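Local coordinates for protein adenine phosphoribosyltransferase, putative (PDB 5VN4) that probably catalyses the reversible conversion of adenine and 5-phospho-alpha-D-ribose 1-diphosphate into AMP and diphosphate, working as a homodimer in purine salvage, at residues V34-S39 against D219-D224; P26-F31 against T210-T215; V107-A112 against E135-R140; L85-R90 against L152-I157. All blocks are in the same frame, centred on the assembly; numbering follows the deposited sequence. Where two conformers were deposited one is given.

Interaction 1 of 4, residues V34-S39 against D219-D224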
# COMPACT_ATOMS: atom_id res chain seq x y z
N VAL A 34 6.05 7.64 18.46
CA VAL A 34 4.92 6.97 17.83
C VAL A 34 5.22 5.52 17.46
O VAL A 34 4.31 4.69 17.50
CB VAL A 34 4.35 7.75 16.63
CG1 VAL A 34 3.76 9.07 17.10
CG2 VAL A 34 5.41 7.97 15.59
N TYR A 35 6.47 5.18 17.12
CA TYR A 35 6.76 3.81 16.73
C TYR A 35 6.65 2.92 17.97
O TYR A 35 7.24 3.21 19.01
CB TYR A 35 8.15 3.70 16.10
CG TYR A 35 8.22 3.03 14.72
CD1 TYR A 35 7.34 2.03 14.33
CD2 TYR A 35 9.20 3.42 13.81
CE1 TYR A 35 7.44 1.43 13.07
CE2 TYR A 35 9.29 2.84 12.56
CZ TYR A 35 8.41 1.85 12.19
OH TYR A 35 8.55 1.29 10.94
N LYS A 36 5.82 1.89 17.88
CA LYS A 36 5.70 0.89 18.93
C LYS A 36 6.11 -0.47 18.41
O LYS A 36 5.94 -0.79 17.22
CB LYS A 36 4.26 0.78 19.44
CG LYS A 36 3.64 2.09 19.88
CD LYS A 36 4.41 2.73 21.02
CE LYS A 36 3.82 4.08 21.39
NZ LYS A 36 4.66 4.78 22.40
N TRP A 37 6.65 -1.29 19.30
CA TRP A 37 6.95 -2.67 18.97
C TRP A 37 6.08 -3.61 19.79
O TRP A 37 5.63 -3.28 20.89
CB TRP A 37 8.43 -3.00 19.16
CG TRP A 37 8.92 -2.87 20.57
CD1 TRP A 37 9.48 -1.76 21.15
CD2 TRP A 37 8.91 -3.89 21.59
NE1 TRP A 37 9.80 -2.02 22.46
CE2 TRP A 37 9.48 -3.32 22.75
CE3 TRP A 37 8.49 -5.22 21.63
CZ2 TRP A 37 9.62 -4.04 23.94
CZ3 TRP A 37 8.65 -5.93 22.81
CH2 TRP A 37 9.20 -5.34 23.95
N TYR A 38 5.86 -4.79 19.24
CA TYR A 38 5.02 -5.79 19.87
C TYR A 38 5.80 -7.08 20.04
O TYR A 38 6.58 -7.47 19.15
CB TYR A 38 3.75 -6.02 19.03
CG TYR A 38 2.91 -4.76 18.92
CD1 TYR A 38 3.24 -3.75 18.02
CD2 TYR A 38 1.80 -4.57 19.75
CE1 TYR A 38 2.49 -2.60 17.94
CE2 TYR A 38 1.03 -3.41 19.66
CZ TYR A 38 1.38 -2.43 18.74
OH TYR A 38 0.65 -1.27 18.64
N SER A 39 5.61 -7.73 21.17
CA SER A 39 6.28 -8.99 21.44
C SER A 39 5.56 -10.10 20.69
O SER A 39 4.47 -9.90 20.14
CB SER A 39 6.28 -9.25 22.94
OG SER A 39 4.97 -9.51 23.41
N ASP A 219 12.62 -0.03 25.36
CA ASP A 219 11.76 -0.70 26.33
C ASP A 219 10.48 0.09 26.58
O ASP A 219 9.40 -0.49 26.73
CB ASP A 219 12.50 -0.89 27.66
CG ASP A 219 13.57 -1.94 27.57
OD1 ASP A 219 13.64 -2.64 26.54
OD2 ASP A 219 14.35 -2.07 28.54
N GLU A 220 10.57 1.42 26.60
CA GLU A 220 9.41 2.24 26.89
C GLU A 220 8.45 2.34 25.72
O GLU A 220 7.39 2.96 25.87
CB GLU A 220 9.84 3.65 27.33
CG GLU A 220 10.58 4.44 26.26
CD GLU A 220 12.09 4.32 26.37
OE1 GLU A 220 12.80 5.26 25.93
OE2 GLU A 220 12.58 3.29 26.89
N ASN A 221 8.78 1.74 24.57
CA ASN A 221 7.97 1.85 23.36
C ASN A 221 7.25 0.55 23.01
O ASN A 221 6.88 0.34 21.85
CB ASN A 221 8.81 2.34 22.18
CG ASN A 221 9.08 3.82 22.24
OD1 ASN A 221 8.52 4.52 23.07
ND2 ASN A 221 9.92 4.31 21.33
N CYS A 222 7.04 -0.33 23.98
CA CYS A 222 6.28 -1.54 23.72
C CYS A 222 4.80 -1.21 23.61
O CYS A 222 4.24 -0.52 24.47
CB CYS A 222 6.49 -2.55 24.85
SG CYS A 222 5.68 -4.14 24.54
N GLY A 223 4.16 -1.71 22.56
CA GLY A 223 2.75 -1.50 22.35
C GLY A 223 1.85 -2.59 22.88
O GLY A 223 0.62 -2.46 22.77
N ASP A 224 2.41 -3.66 23.46
CA ASP A 224 1.59 -4.73 24.01
C ASP A 224 0.62 -4.15 25.03
O ASP A 224 0.99 -3.28 25.82
CB ASP A 224 2.46 -5.74 24.76
CG ASP A 224 3.36 -6.59 23.88
OD1 ASP A 224 3.37 -6.45 22.64
OD2 ASP A 224 4.09 -7.42 24.47
O HOH W 1 4.63 2.34 24.52
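The indole of Trp-37 carries Cys-222 on one face: SG stands 3.8 Å from the centroid of the six-membered ring, 14° off its normal, while the cysteine CA sits over the five-membered ring. The Trp-37 CG is tucked between the backbone N and the carbonyl carbon (chi1 63°), which lays the indole face against Cys-222. Its NE1 bonds to the carbonyl of Ser-218. One face of the Tyr-38 ring takes Gly-223 CA, 4.1 Å from the ring centroid, and its hydroxyl reaches Asn-55. The Asp-224 side chain slides past that of Tyr-38 in the opposite direction, and its carboxylate grips Ser-39 twice: OD1 accepts from the serine N (3.0 Å) through its syn lone pair, and OD2 is met by OG at 2.5 Å, also on the syn side. The backbones join as well, Trp-37 N to Asn-221 O at 3.0 Å and Gly-223 N to Trp-37 O at 2.7 Å. Asp-219 adds a salt bridge to Arg-49, an adenine-binding residue that also touches the indole. The result is a single beta bridge with a sulfur-aromatic contact beside the base site, consistent with the hood of type I phosphoribosyltransferases.

Interaction 2 of 4, residues P26-F31 against T210-T215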
# COMPACT_ATOMS: atom_id res chain seq x y z
N PRO A 26 15.11 16.11 14.62
CA PRO A 26 13.71 16.28 15.04
C PRO A 26 12.77 15.23 14.48
O PRO A 26 11.83 14.82 15.17
CB PRO A 26 13.37 17.69 14.56
CG PRO A 26 14.69 18.40 14.56
CD PRO A 26 15.69 17.36 14.11
N LEU A 27 13.01 14.75 13.26
CA LEU A 27 12.14 13.72 12.70
C LEU A 27 12.32 12.40 13.42
O LEU A 27 11.34 11.67 13.66
CB LEU A 27 12.37 13.58 11.19
CG LEU A 27 11.52 12.53 10.47
CD1 LEU A 27 10.03 12.75 10.73
CD2 LEU A 27 11.81 12.52 8.97
N ARG A 28 13.56 12.07 13.81
CA ARG A 28 13.76 10.88 14.64
C ARG A 28 13.00 10.99 15.96
O ARG A 28 12.38 10.02 16.41
CB ARG A 28 15.25 10.64 14.90
CG ARG A 28 15.49 9.46 15.84
CD ARG A 28 16.97 9.20 16.07
NE ARG A 28 17.66 8.67 14.90
CZ ARG A 28 17.70 7.38 14.55
NH1 ARG A 28 17.02 6.47 15.25
NH2 ARG A 28 18.39 7.01 13.48
N LYS A 29 13.05 12.16 16.60
CA LYS A 29 12.34 12.33 17.87
C LYS A 29 10.84 12.11 17.70
O LYS A 29 10.19 11.56 18.59
CB LYS A 29 12.64 13.71 18.45
CG LYS A 29 14.12 13.97 18.72
CD LYS A 29 14.67 13.13 19.86
CE LYS A 29 16.13 13.51 20.16
NZ LYS A 29 16.74 12.76 21.29
N LYS A 30 10.27 12.55 16.57
CA LYS A 30 8.86 12.28 16.31
C LYS A 30 8.58 10.79 16.18
O LYS A 30 7.60 10.28 16.72
CB LYS A 30 8.39 13.04 15.06
CG LYS A 30 8.34 14.55 15.24
CD LYS A 30 7.84 15.25 14.00
CE LYS A 30 7.68 16.74 14.25
NZ LYS A 30 8.98 17.36 14.62
N PHE A 31 9.43 10.07 15.43
CA PHE A 31 9.30 8.61 15.34
C PHE A 31 9.37 7.96 16.71
O PHE A 31 8.65 7.00 16.99
CB PHE A 31 10.42 8.03 14.47
CG PHE A 31 10.10 7.93 13.00
CD1 PHE A 31 9.33 6.89 12.50
CD2 PHE A 31 10.62 8.86 12.10
CE1 PHE A 31 9.07 6.78 11.12
CE2 PHE A 31 10.37 8.75 10.74
CZ PHE A 31 9.59 7.70 10.26
N THR A 210 17.49 4.40 5.78
CA THR A 210 16.34 4.07 6.61
C THR A 210 16.22 5.13 7.69
O THR A 210 17.15 5.31 8.48
CB THR A 210 16.46 2.67 7.22
OG1 THR A 210 17.63 2.58 8.04
CG2 THR A 210 16.52 1.61 6.14
N LEU A 211 15.09 5.82 7.73
CA LEU A 211 14.99 7.03 8.55
C LEU A 211 15.33 6.77 10.01
O LEU A 211 16.13 7.51 10.61
CB LEU A 211 13.61 7.67 8.41
CG LEU A 211 13.30 8.17 7.00
CD1 LEU A 211 11.98 8.96 7.00
CD2 LEU A 211 14.44 9.02 6.43
N VAL A 212 14.74 5.74 10.62
CA VAL A 212 15.14 5.38 11.97
C VAL A 212 15.70 3.96 11.99
O VAL A 212 15.82 3.31 10.94
CB VAL A 212 14.06 5.66 13.04
CG1 VAL A 212 13.77 7.16 13.10
CG2 VAL A 212 12.79 4.88 12.76
N ASP A 213 16.10 3.50 13.17
CA ASP A 213 16.83 2.26 13.33
C ASP A 213 16.34 1.56 14.59
O ASP A 213 15.36 1.99 15.22
CB ASP A 213 18.35 2.51 13.32
CG ASP A 213 18.81 3.36 14.49
OD1 ASP A 213 17.99 3.66 15.39
OD2 ASP A 213 20.01 3.72 14.52
N GLU A 214 17.05 0.50 14.98
CA GLU A 214 16.64 -0.31 16.12
C GLU A 214 16.59 0.46 17.43
O GLU A 214 15.94 -0.00 18.38
CB GLU A 214 17.55 -1.54 16.26
CG GLU A 214 19.04 -1.23 16.41
CD GLU A 214 19.79 -1.24 15.08
OE1 GLU A 214 19.25 -0.71 14.09
OE2 GLU A 214 20.93 -1.77 15.01
N THR A 215 17.25 1.62 17.53
CA THR A 215 17.18 2.37 18.79
C THR A 215 15.79 2.93 19.04
O THR A 215 15.49 3.31 20.17
CB THR A 215 18.21 3.50 18.83
OG1 THR A 215 17.86 4.52 17.90
CG2 THR A 215 19.60 2.98 18.52
O HOH W 2 15.51 6.35 17.64
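Arg-28 and Asp-213 meet in a salt bridge, NH1 to OD1 at 3.0 Å. Their flat groups are turned 53° apart, and the nitrogen comes in from above the carboxylate plane, not along its edge. Beside this polar pair lies an apolar one. Val-212 puts its two methyl groups against Phe-31: CG2 lies over a ring face, offset toward the rim, and CG1 is 3.7 Å from the ring atom CD2. The same CG1 also rests over a face of the Arg-28 guanidinium, so one valine is wedged between the aromatic ring and the charged group. Farther along, Leu-211 CD1 fills in between Phe-31 CE2 and Leu-27 CD2, 4.1 Å from each.

The next shell fixes the acceptor. Asp-213 OD1 takes two more bonds from Thr-215, one from the backbone N at 3.0 Å, which makes an Asx turn, and one from OG1 at 2.7 Å on the syn lone pair. Three donors thus converge on one oxygen and hold the carboxylate against rotation. A water links Arg-28 NH1 with Thr-215 OG1. The arginine chain runs extended and then bends at chi3 (-70°), turning NE and NH2 to the carbonyls of Ser-22 and Leu-21.

In the fold, the start of helix 26-34 is laid against the corner where strand 208-213 turns. Leu-21 of strand 18-21 packs on both Leu-27 and Leu-211, and helix 60-75 closes over Phe-31 through Val-62 and Ile-66 and over Leu-211 through Phe-69.

Interaction 3 of 4, residues V107-A112 against E135-R140. With MG (magnesium ion), chain F; PPV (pyrophosphate), chain I; PPV (pyrophosphate), chain E.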
# COMPACT_ATOMS: atom_id res chain seq x y z
N VAL A 107 5.84 1.98 -9.23
CA VAL A 107 5.80 0.64 -9.83
C VAL A 107 5.66 -0.38 -8.71
O VAL A 107 6.38 -0.32 -7.70
CB VAL A 107 7.08 0.39 -10.65
CG1 VAL A 107 7.13 -1.05 -11.15
CG2 VAL A 107 7.17 1.37 -11.80
N LEU A 108 4.75 -1.34 -8.88
CA LEU A 108 4.45 -2.33 -7.85
C LEU A 108 5.39 -3.52 -7.95
O LEU A 108 5.52 -4.13 -9.02
CB LEU A 108 3.01 -2.82 -7.98
CG LEU A 108 1.91 -1.77 -8.15
CD1 LEU A 108 0.56 -2.44 -8.11
CD2 LEU A 108 2.04 -0.71 -7.08
N ILE A 109 6.00 -3.89 -6.84
CA ILE A 109 6.67 -5.18 -6.71
C ILE A 109 5.76 -6.05 -5.86
O ILE A 109 5.45 -5.70 -4.71
CB ILE A 109 8.06 -5.04 -6.07
CG1 ILE A 109 8.95 -4.15 -6.93
CG2 ILE A 109 8.69 -6.42 -5.86
CD1 ILE A 109 10.33 -3.96 -6.38
N ARG A 110 5.30 -7.17 -6.42
CA ARG A 110 4.21 -7.90 -5.80
C ARG A 110 4.56 -9.36 -5.59
O ARG A 110 5.35 -9.96 -6.33
CB ARG A 110 2.91 -7.79 -6.59
CG ARG A 110 2.40 -6.36 -6.70
CD ARG A 110 0.88 -6.30 -6.80
NE ARG A 110 0.30 -6.71 -5.53
CZ ARG A 110 -1.00 -6.77 -5.26
NH1 ARG A 110 -1.91 -6.44 -6.18
NH2 ARG A 110 -1.39 -7.16 -4.06
N LYS A 111 3.93 -9.94 -4.57
CA LYS A 111 4.04 -11.37 -4.33
C LYS A 111 3.38 -12.12 -5.50
O LYS A 111 2.81 -11.52 -6.42
CB LYS A 111 3.50 -11.70 -2.93
CG LYS A 111 4.30 -10.96 -1.83
CD LYS A 111 3.60 -10.93 -0.46
CE LYS A 111 3.30 -9.49 -0.00
NZ LYS A 111 2.61 -9.38 1.33
N ALA A 112 3.48 -13.44 -5.50
CA ALA A 112 3.02 -14.18 -6.67
C ALA A 112 1.50 -14.08 -6.84
O ALA A 112 0.75 -13.84 -5.89
CB ALA A 112 3.46 -15.65 -6.60
N GLU A 135 7.56 -18.67 -2.74
CA GLU A 135 7.16 -17.28 -2.93
C GLU A 135 8.31 -16.44 -3.49
O GLU A 135 9.43 -16.46 -2.96
CB GLU A 135 6.69 -16.67 -1.60
CG GLU A 135 5.48 -17.37 -0.98
CD GLU A 135 4.27 -17.39 -1.90
OE1 GLU A 135 3.42 -18.30 -1.74
OE2 GLU A 135 4.15 -16.52 -2.79
N CYS A 136 8.02 -15.71 -4.56
CA CYS A 136 8.95 -14.78 -5.18
C CYS A 136 8.26 -13.42 -5.29
O CYS A 136 7.04 -13.31 -5.15
CB CYS A 136 9.35 -15.24 -6.59
SG CYS A 136 10.02 -16.91 -6.70
N MET A 137 9.06 -12.39 -5.54
CA MET A 137 8.52 -11.09 -5.92
C MET A 137 8.49 -10.97 -7.44
O MET A 137 9.29 -11.59 -8.15
CB MET A 137 9.37 -9.95 -5.35
CG MET A 137 9.26 -9.79 -3.84
SD MET A 137 7.59 -9.31 -3.35
CE MET A 137 7.76 -9.31 -1.57
N THR A 138 7.55 -10.18 -7.94
CA THR A 138 7.38 -9.98 -9.37
C THR A 138 7.19 -8.50 -9.67
O THR A 138 6.82 -7.71 -8.80
CB THR A 138 6.19 -10.78 -9.93
OG1 THR A 138 4.99 -10.36 -9.28
CG2 THR A 138 6.39 -12.28 -9.72
N VAL A 139 7.44 -8.14 -10.93
CA VAL A 139 7.23 -6.78 -11.42
C VAL A 139 6.76 -6.88 -12.87
O VAL A 139 7.12 -7.81 -13.60
CB VAL A 139 8.50 -5.92 -11.27
CG1 VAL A 139 9.58 -6.32 -12.28
CG2 VAL A 139 8.18 -4.44 -11.34
N ARG A 140 5.93 -5.92 -13.29
CA ARG A 140 5.41 -5.92 -14.65
C ARG A 140 6.54 -5.66 -15.63
O ARG A 140 7.31 -4.71 -15.46
CB ARG A 140 4.36 -4.80 -14.77
CG ARG A 140 3.38 -4.95 -15.91
CD ARG A 140 2.33 -3.84 -15.89
NE ARG A 140 2.94 -2.52 -16.09
CZ ARG A 140 3.30 -2.04 -17.27
NH1 ARG A 140 3.12 -2.77 -18.37
NH2 ARG A 140 3.85 -0.84 -17.37
MG MG F . 2.89 -9.58 3.26
O11 PPV I . -6.78 -10.66 -2.46
P1 PPV I . -6.33 -9.86 -3.67
O21 PPV I . -7.38 -9.68 -4.73
O31 PPV I . -4.97 -10.25 -4.21
OPP PPV I . -6.14 -8.38 -3.09
P2 PPV I . -4.82 -7.48 -3.29
O12 PPV I . -5.37 -6.15 -2.80
O22 PPV I . -4.53 -7.54 -4.78
O32 PPV I . -3.76 -8.11 -2.42
O11 PPV E . 5.86 -10.08 5.49
P1 PPV E . 4.57 -9.82 4.73
O21 PPV E . 3.41 -10.67 5.19
O31 PPV E . 4.78 -9.79 3.23
OPP PPV E . 4.22 -8.30 5.13
P2 PPV E . 3.21 -7.21 4.49
O12 PPV E . 2.81 -6.56 5.79
O22 PPV E . 4.10 -6.39 3.57
O32 PPV E . 2.07 -7.90 3.79
O HOH W 3 4.58 -4.03 -11.52
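Arg-110 and Thr-138 form an antiparallel hydrogen-bonded pair at the neck of the long excursion between strands 106-109 and 138-140, which probably corresponds to the flexible active-site loop of type I phosphoribosyltransferases. Arg-110 N donates to Thr-138 O at 2.9 Å. Arg-110 O is gripped twice: by Thr-138 N at 2.7 Å, in the carbonyl plane, and by Thr-138 OG1 at 3.0 Å from above that plane. The hydroxyl reaches back from between its own backbone N and carbonyl carbon (chi1 60°). Facing helix 161-172, Ile-109 CG2 packs on Met-137 CB at 3.6 Å, the two side chains crossing at about a right angle. Separately, Val-107 CG1 meets Val-139 CG2. The Arg-110 guanidinium presents its edge to the pyrophosphate in the second subunit's site, while its NE is in a salt bridge with Asp-88. Lys-111 runs alongside Met-137, Lys-111 CG 3.8 Å from Met-137 CE. A magnesium ion is modelled on the pyrophosphate of this subunit's own site, but its 2.0 Å distance from Lys-111 NZ is doubtful, amines being unusual magnesium ligands. At the far end a water donates to Leu-108 O at 2.7 Å and accepts from Arg-140 N.

Interaction 4 of 4, residues L85-R90 against L152-I157. With HSX (5-O-phosphono-alpha-D-ribofuranose), chain D; PPV (pyrophosphate), chain E; ADE (adenine), chain C.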
# COMPACT_ATOMS: atom_id res chain seq x y z
N LEU A 85 9.93 2.09 -7.07
CA LEU A 85 9.44 0.72 -7.02
C LEU A 85 9.24 0.37 -5.55
O LEU A 85 10.19 0.47 -4.77
CB LEU A 85 10.48 -0.23 -7.62
CG LEU A 85 10.51 -0.41 -9.14
CD1 LEU A 85 10.65 0.92 -9.87
CD2 LEU A 85 11.66 -1.34 -9.50
N GLY A 86 8.02 -0.02 -5.18
CA GLY A 86 7.70 -0.31 -3.79
C GLY A 86 7.14 -1.71 -3.60
O GLY A 86 6.42 -2.23 -4.47
N PHE A 87 7.44 -2.30 -2.45
CA PHE A 87 7.08 -3.69 -2.17
C PHE A 87 5.69 -3.83 -1.55
O PHE A 87 5.34 -3.13 -0.60
CB PHE A 87 8.07 -4.32 -1.21
CG PHE A 87 9.44 -4.51 -1.77
CD1 PHE A 87 9.76 -5.67 -2.48
CD2 PHE A 87 10.41 -3.54 -1.60
CE1 PHE A 87 11.04 -5.85 -2.98
CE2 PHE A 87 11.69 -3.72 -2.11
CZ PHE A 87 12.00 -4.88 -2.79
N ASP A 88 4.91 -4.75 -2.11
CA ASP A 88 3.70 -5.27 -1.49
C ASP A 88 4.08 -5.84 -0.13
O ASP A 88 5.05 -6.60 -0.03
CB ASP A 88 3.27 -6.41 -2.42
CG ASP A 88 1.81 -6.76 -2.31
OD1 ASP A 88 1.09 -6.21 -1.44
OD2 ASP A 88 1.40 -7.61 -3.14
N SER A 89 3.36 -5.49 0.95
CA SER A 89 2.22 -4.57 0.99
C SER A 89 2.56 -3.25 1.68
O SER A 89 1.92 -2.23 1.45
CB SER A 89 1.07 -5.22 1.76
OG SER A 89 0.79 -6.53 1.27
N ARG A 90 3.54 -3.27 2.57
CA ARG A 90 3.80 -2.08 3.39
C ARG A 90 4.56 -1.00 2.64
O ARG A 90 4.36 0.19 2.92
CB ARG A 90 4.44 -2.48 4.71
CG ARG A 90 3.46 -3.25 5.61
CD ARG A 90 4.04 -3.54 6.97
NE ARG A 90 4.49 -4.91 7.11
CZ ARG A 90 5.50 -5.28 7.89
NH1 ARG A 90 6.20 -4.38 8.57
NH2 ARG A 90 5.80 -6.57 7.99
N LEU A 152 14.17 1.78 -4.76
CA LEU A 152 13.38 0.74 -4.11
C LEU A 152 12.96 1.24 -2.74
O LEU A 152 13.79 1.77 -1.99
CB LEU A 152 14.22 -0.52 -3.94
CG LEU A 152 14.49 -1.33 -5.20
CD1 LEU A 152 15.61 -2.34 -4.94
CD2 LEU A 152 13.23 -2.02 -5.68
N ILE A 153 11.67 1.08 -2.39
CA ILE A 153 11.17 1.54 -1.10
C ILE A 153 10.37 0.46 -0.39
O ILE A 153 9.58 -0.27 -1.02
CB ILE A 153 10.39 2.87 -1.21
CG1 ILE A 153 10.10 3.46 0.17
CG2 ILE A 153 9.09 2.70 -2.02
CD1 ILE A 153 9.68 4.92 0.14
N ASP A 154 10.58 0.34 0.92
CA ASP A 154 9.82 -0.54 1.79
C ASP A 154 9.70 0.15 3.14
O ASP A 154 10.28 1.22 3.36
CB ASP A 154 10.52 -1.89 1.91
CG ASP A 154 9.55 -3.04 2.12
OD1 ASP A 154 8.35 -2.77 2.37
OD2 ASP A 154 10.00 -4.20 2.01
N ASP A 155 8.95 -0.46 4.07
CA ASP A 155 8.93 0.11 5.42
C ASP A 155 10.16 -0.30 6.23
O ASP A 155 10.93 0.56 6.68
CB ASP A 155 7.60 -0.13 6.15
CG ASP A 155 7.36 -1.57 6.54
OD1 ASP A 155 7.78 -2.49 5.80
OD2 ASP A 155 6.71 -1.78 7.60
N VAL A 156 10.38 -1.60 6.39
CA VAL A 156 11.45 -2.13 7.23
C VAL A 156 12.48 -2.82 6.35
O VAL A 156 12.12 -3.55 5.42
CB VAL A 156 10.89 -3.14 8.25
CG1 VAL A 156 12.02 -3.77 9.09
CG2 VAL A 156 9.86 -2.47 9.15
N ILE A 157 13.76 -2.59 6.65
CA ILE A 157 14.86 -3.40 6.12
C ILE A 157 15.46 -4.14 7.31
O ILE A 157 15.97 -3.51 8.25
CB ILE A 157 15.90 -2.55 5.38
CG1 ILE A 157 15.25 -1.82 4.19
CG2 ILE A 157 17.04 -3.46 4.90
CD1 ILE A 157 16.12 -0.83 3.51
C1 HSX D . 8.32 -7.34 5.96
O4 HSX D . 9.61 -7.94 5.70
C2 HSX D . 8.58 -5.86 5.73
O2 HSX D . 7.37 -5.15 5.43
C3 HSX D . 9.58 -5.86 4.61
O3 HSX D . 8.94 -6.10 3.34
C4 HSX D . 10.44 -7.07 4.93
C5 HSX D . 11.71 -6.72 5.71
O5 HSX D . 12.38 -7.90 6.14
P' HSX D . 13.72 -8.43 5.40
O1X HSX D . 13.33 -9.04 4.07
O2X HSX D . 14.64 -7.25 5.26
O3X HSX D . 14.25 -9.46 6.39
O1 HSX D . 7.37 -7.83 5.01
O11 PPV E . 5.86 -10.08 5.49
P1 PPV E . 4.57 -9.82 4.73
O21 PPV E . 3.41 -10.67 5.19
O31 PPV E . 4.78 -9.79 3.23
OPP PPV E . 4.22 -8.30 5.13
P2 PPV E . 3.21 -7.21 4.49
O12 PPV E . 2.81 -6.56 5.79
O22 PPV E . 4.10 -6.39 3.57
O32 PPV E . 2.07 -7.90 3.79
N9 ADE C . 9.63 -7.00 8.78
C8 ADE C . 10.76 -7.73 9.00
N7 ADE C . 11.20 -7.67 10.24
C5 ADE C . 10.29 -6.83 10.87
C6 ADE C . 10.20 -6.36 12.20
N6 ADE C . 11.08 -6.68 13.17
N1 ADE C . 9.17 -5.54 12.50
C2 ADE C . 8.30 -5.22 11.53
N3 ADE C . 8.28 -5.61 10.25
C4 ADE C . 9.32 -6.41 9.98
O HOH W 4 6.30 -4.46 2.13
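Two torsions bring Arg-90 and Asp-155 together: the arginine chain kinks at chi3 (-102°), while the aspartate holds its CG between backbone N and carbonyl carbon (chi1 70°). Arg-90 NH1 then reaches Asp-155 OD2 at 2.8 Å on the syn lone pair, the guanidinium and carboxylate planes standing 82° apart. The other carboxylate oxygen, OD1, accepts the ribose O2 hydroxyl, and Asp-154 OD2 takes the neighbouring ribose O3 at 2.5 Å. This is the paired acidic signature of the PRPP-binding motif. Round the guanidinium, NE donates to pyrophosphate O12 at 2.7 Å and NH1 to adenine N3 at 2.9 Å, both in its plane, while ribose O2 sits over the centre of one face. Ser-89 N, after a cis peptide bond, binds pyrophosphate O22 at 2.9 Å. Behind the site, strands 83-87 and 149-153 run parallel: Ile-153 N bonds to Leu-85 O, and Phe-87 N to Ile-153 O at 3.3 Å. The Phe-87 ring packs beside the Asp-154 carboxylate, and Val-156 lies against adenine. One arginine therefore touches base, sugar and pyrophosphate at once and is tied to the aspartate that accepts from the ribose O2 hydroxyl. Its guanidinium edge is shared between pyrophosphate O12, adenine N3 and Asp-155 OD2, which fixes its rotation.

In the fold
Interaction 4 lies at the centre, about 4 Å from the middle of the chain, where adenine, ribose phosphate and pyrophosphate meet. Interaction 3 is its closest neighbour, centres about 11 Å apart: strands 106-109 and 83-87 are adjacent in the sheet, Ile-109 O is 2.8 Å from Asp-88 N in a probable hydrogen bond, and both contacts touch the same pyrophosphate and the second subunit. Interactions 1 and 2 lie across the chain from interaction 3, joined to each other by Tyr-35 CD2 packing on Val-212 CG2 at 4.0 Å. Interaction 2 reaches interaction 4 through Thr-210 and Ile-157, whereas the side chain of Tyr-35 in interaction 1 comes within about 7 Å of adenine.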